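Local coordinates for protein p1 (Rice yellow mottle virus, PDB 6TY0) that suppresses RNA silencing in the plant host and probably binds RNA, this chain being the N-terminal part of a protein with two unrelated zinc fingers, at residues L7-E12 against D43-A48. Residues are numbered along the deposited sequence; the frame is centred on the assembly and turned at random.
Sequences LIRPTE and DPSLRA
Arg47 reaches across to the end of strand 7-10, where its NH1 donates a nearly straight hydrogen bond, 2.8 Å long, to Pro10 O. The carbonyl oxygen lies close to the guanidinium plane and receives the donor in its own carbonyl plane. A bend at chi2 (-87°) lays the guanidinium against Arg9 CB, which sits over one face toward the rim, 3.5 Å from Arg47 NH1. Over one face, too, Arg9 NH1 comes to 2.8 Å from Arg47 NH2; both are donors, so this is a close approach of like charges rather than a bond, with the planes turned 39° apart. On this side Leu7 CD2 meets Ser45 OG at 3.8 Å. Ile8 and Leu46 share the opposite face; Ile8 CG2 also touches Ala48 CB at 4.0 Å, and the loop residue Ile83 touches Leu46 and Ala48. Backbone bonds alternate along the pair, from Leu7 N to Pro44 O through to Thr11 N to Ala48 O, the last bent to 137° with its donor above the carbonyl plane. Thr11 OG1 hydrogen-bonds Asp49 and Thr14 just beyond. This is a parallel beta ladder, joining strands 2-10 and 45-51 centrally in a mixed four-stranded sheet.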
loop_
_atom_site.group_PDB
_atom_site.type_symbol
_atom_site.label_atom_id
_atom_site.label_comp_id
_atom_site.label_asym_id
_atom_site.label_seq_id
_atom_site.Cartn_x
_atom_site.Cartn_y
_atom_site.Cartn_z
ATOM N N LEU A 7 6.986 -14.084 4.169
ATOM C CA LEU A 7 6.994 -15.553 4.044
ATOM C C LEU A 7 6.261 -16.106 5.235
ATOM O O LEU A 7 6.547 -15.727 6.380
ATOM C CB LEU A 7 8.414 -16.083 4.040
ATOM C CG LEU A 7 8.583 -17.607 3.984
ATOM C CD1 LEU A 7 8.102 -18.197 2.670
ATOM C CD2 LEU A 7 10.064 -17.908 4.176
ATOM N N ILE A 8 5.268 -16.931 4.985
ATOM C CA ILE A 8 4.514 -17.545 6.079
ATOM C C ILE A 8 4.656 -19.072 6.030
ATOM O O ILE A 8 4.377 -19.682 4.998
ATOM C CB ILE A 8 3.056 -17.137 5.988
ATOM C CG1 ILE A 8 2.952 -15.617 6.205
ATOM C CG2 ILE A 8 2.219 -17.868 7.021
ATOM C CD1 ILE A 8 1.691 -15.080 5.633
ATOM N N ARG A 9 5.105 -19.661 7.120
ATOM C CA ARG A 9 5.201 -21.143 7.234
ATOM C C ARG A 9 4.399 -21.645 8.457
ATOM O O ARG A 9 4.147 -20.866 9.372
ATOM C CB ARG A 9 6.654 -21.554 7.369
ATOM C CG ARG A 9 7.558 -21.150 6.215
ATOM C CD ARG A 9 8.794 -22.027 6.194
ATOM N NE ARG A 9 10.050 -21.283 6.212
ATOM C CZ ARG A 9 10.568 -20.669 7.283
ATOM N NH1 ARG A 9 9.917 -20.655 8.441
ATOM N NH2 ARG A 9 11.738 -20.037 7.191
ATOM N N PRO A 10 4.027 -22.939 8.484
ATOM C CA PRO A 10 3.094 -23.453 9.486
ATOM C C PRO A 10 3.734 -23.495 10.873
ATOM O O PRO A 10 4.954 -23.652 11.001
ATOM C CB PRO A 10 2.797 -24.890 9.014
ATOM C CG PRO A 10 3.437 -25.019 7.659
ATOM C CD PRO A 10 4.554 -24.028 7.631
ATOM N N THR A 11 2.927 -23.319 11.903
ATOM C CA THR A 11 3.416 -23.576 13.292
ATOM C C THR A 11 3.666 -25.068 13.460
ATOM O O THR A 11 3.184 -25.855 12.646
ATOM C CB THR A 11 2.346 -23.165 14.287
ATOM O OG1 THR A 11 1.064 -23.602 13.794
ATOM C CG2 THR A 11 2.313 -21.642 14.434
ATOM N N GLU A 12 4.403 -25.475 14.499
ATOM C CA GLU A 12 4.591 -26.926 14.789
ATOM C C GLU A 12 3.290 -27.700 14.949
ATOM O O GLU A 12 3.183 -28.817 14.508
ATOM C CB GLU A 12 5.447 -27.135 16.030
ATOM C CG GLU A 12 6.889 -26.716 15.823
ATOM C CD GLU A 12 7.749 -26.926 17.063
ATOM O OE1 GLU A 12 7.278 -27.578 18.025
ATOM O OE2 GLU A 12 8.905 -26.437 17.072
ATOM N N ASP A 43 12.086 -7.749 4.948
ATOM C CA ASP A 43 11.092 -8.794 4.639
ATOM C C ASP A 43 10.974 -9.765 5.810
ATOM O O ASP A 43 11.949 -10.380 6.171
ATOM C CB ASP A 43 11.496 -9.562 3.379
ATOM C CG ASP A 43 11.457 -8.706 2.142
ATOM O OD1 ASP A 43 10.691 -7.729 2.106
ATOM O OD2 ASP A 43 12.180 -9.015 1.188
ATOM N N PRO A 44 9.796 -9.850 6.444
ATOM C CA PRO A 44 9.647 -10.769 7.557
ATOM C C PRO A 44 9.329 -12.201 7.161
ATOM O O PRO A 44 8.765 -12.465 6.077
ATOM C CB PRO A 44 8.437 -10.238 8.298
ATOM C CG PRO A 44 7.646 -9.550 7.273
ATOM C CD PRO A 44 8.628 -8.983 6.298
ATOM N N SER A 45 9.624 -13.083 8.105
ATOM C CA SER A 45 9.388 -14.501 8.014
ATOM C C SER A 45 8.605 -14.921 9.265
ATOM O O SER A 45 9.055 -14.680 10.382
ATOM C CB SER A 45 10.729 -15.200 7.939
ATOM O OG SER A 45 10.547 -16.585 7.759
ATOM N N LEU A 46 7.409 -15.471 9.077
ATOM C CA LEU A 46 6.439 -15.667 10.151
ATOM C C LEU A 46 5.955 -17.110 10.209
ATOM O O LEU A 46 6.014 -17.838 9.200
ATOM C CB LEU A 46 5.203 -14.830 9.919
ATOM C CG LEU A 46 5.350 -13.314 9.657
ATOM C CD1 LEU A 46 4.004 -12.784 9.262
ATOM C CD2 LEU A 46 5.902 -12.555 10.875
ATOM N N ARG A 47 5.429 -17.492 11.378
ATOM C CA ARG A 47 4.838 -18.792 11.595
ATOM C C ARG A 47 3.410 -18.548 11.927
ATOM O O ARG A 47 3.103 -17.733 12.800
ATOM C CB ARG A 47 5.492 -19.513 12.781
ATOM C CG ARG A 47 6.896 -19.973 12.521
ATOM C CD ARG A 47 6.898 -21.346 11.889
ATOM N NE ARG A 47 8.232 -21.662 11.409
ATOM C CZ ARG A 47 8.536 -22.674 10.602
ATOM N NH1 ARG A 47 7.600 -23.518 10.170
ATOM N NH2 ARG A 47 9.793 -22.845 10.227
ATOM N N ALA A 48 2.522 -19.248 11.240
ATOM C CA ALA A 48 1.111 -19.168 11.518
ATOM C C ALA A 48 0.475 -20.540 11.393
ATOM O O ALA A 48 1.116 -21.500 10.938
ATOM C CB ALA A 48 0.450 -18.210 10.543
#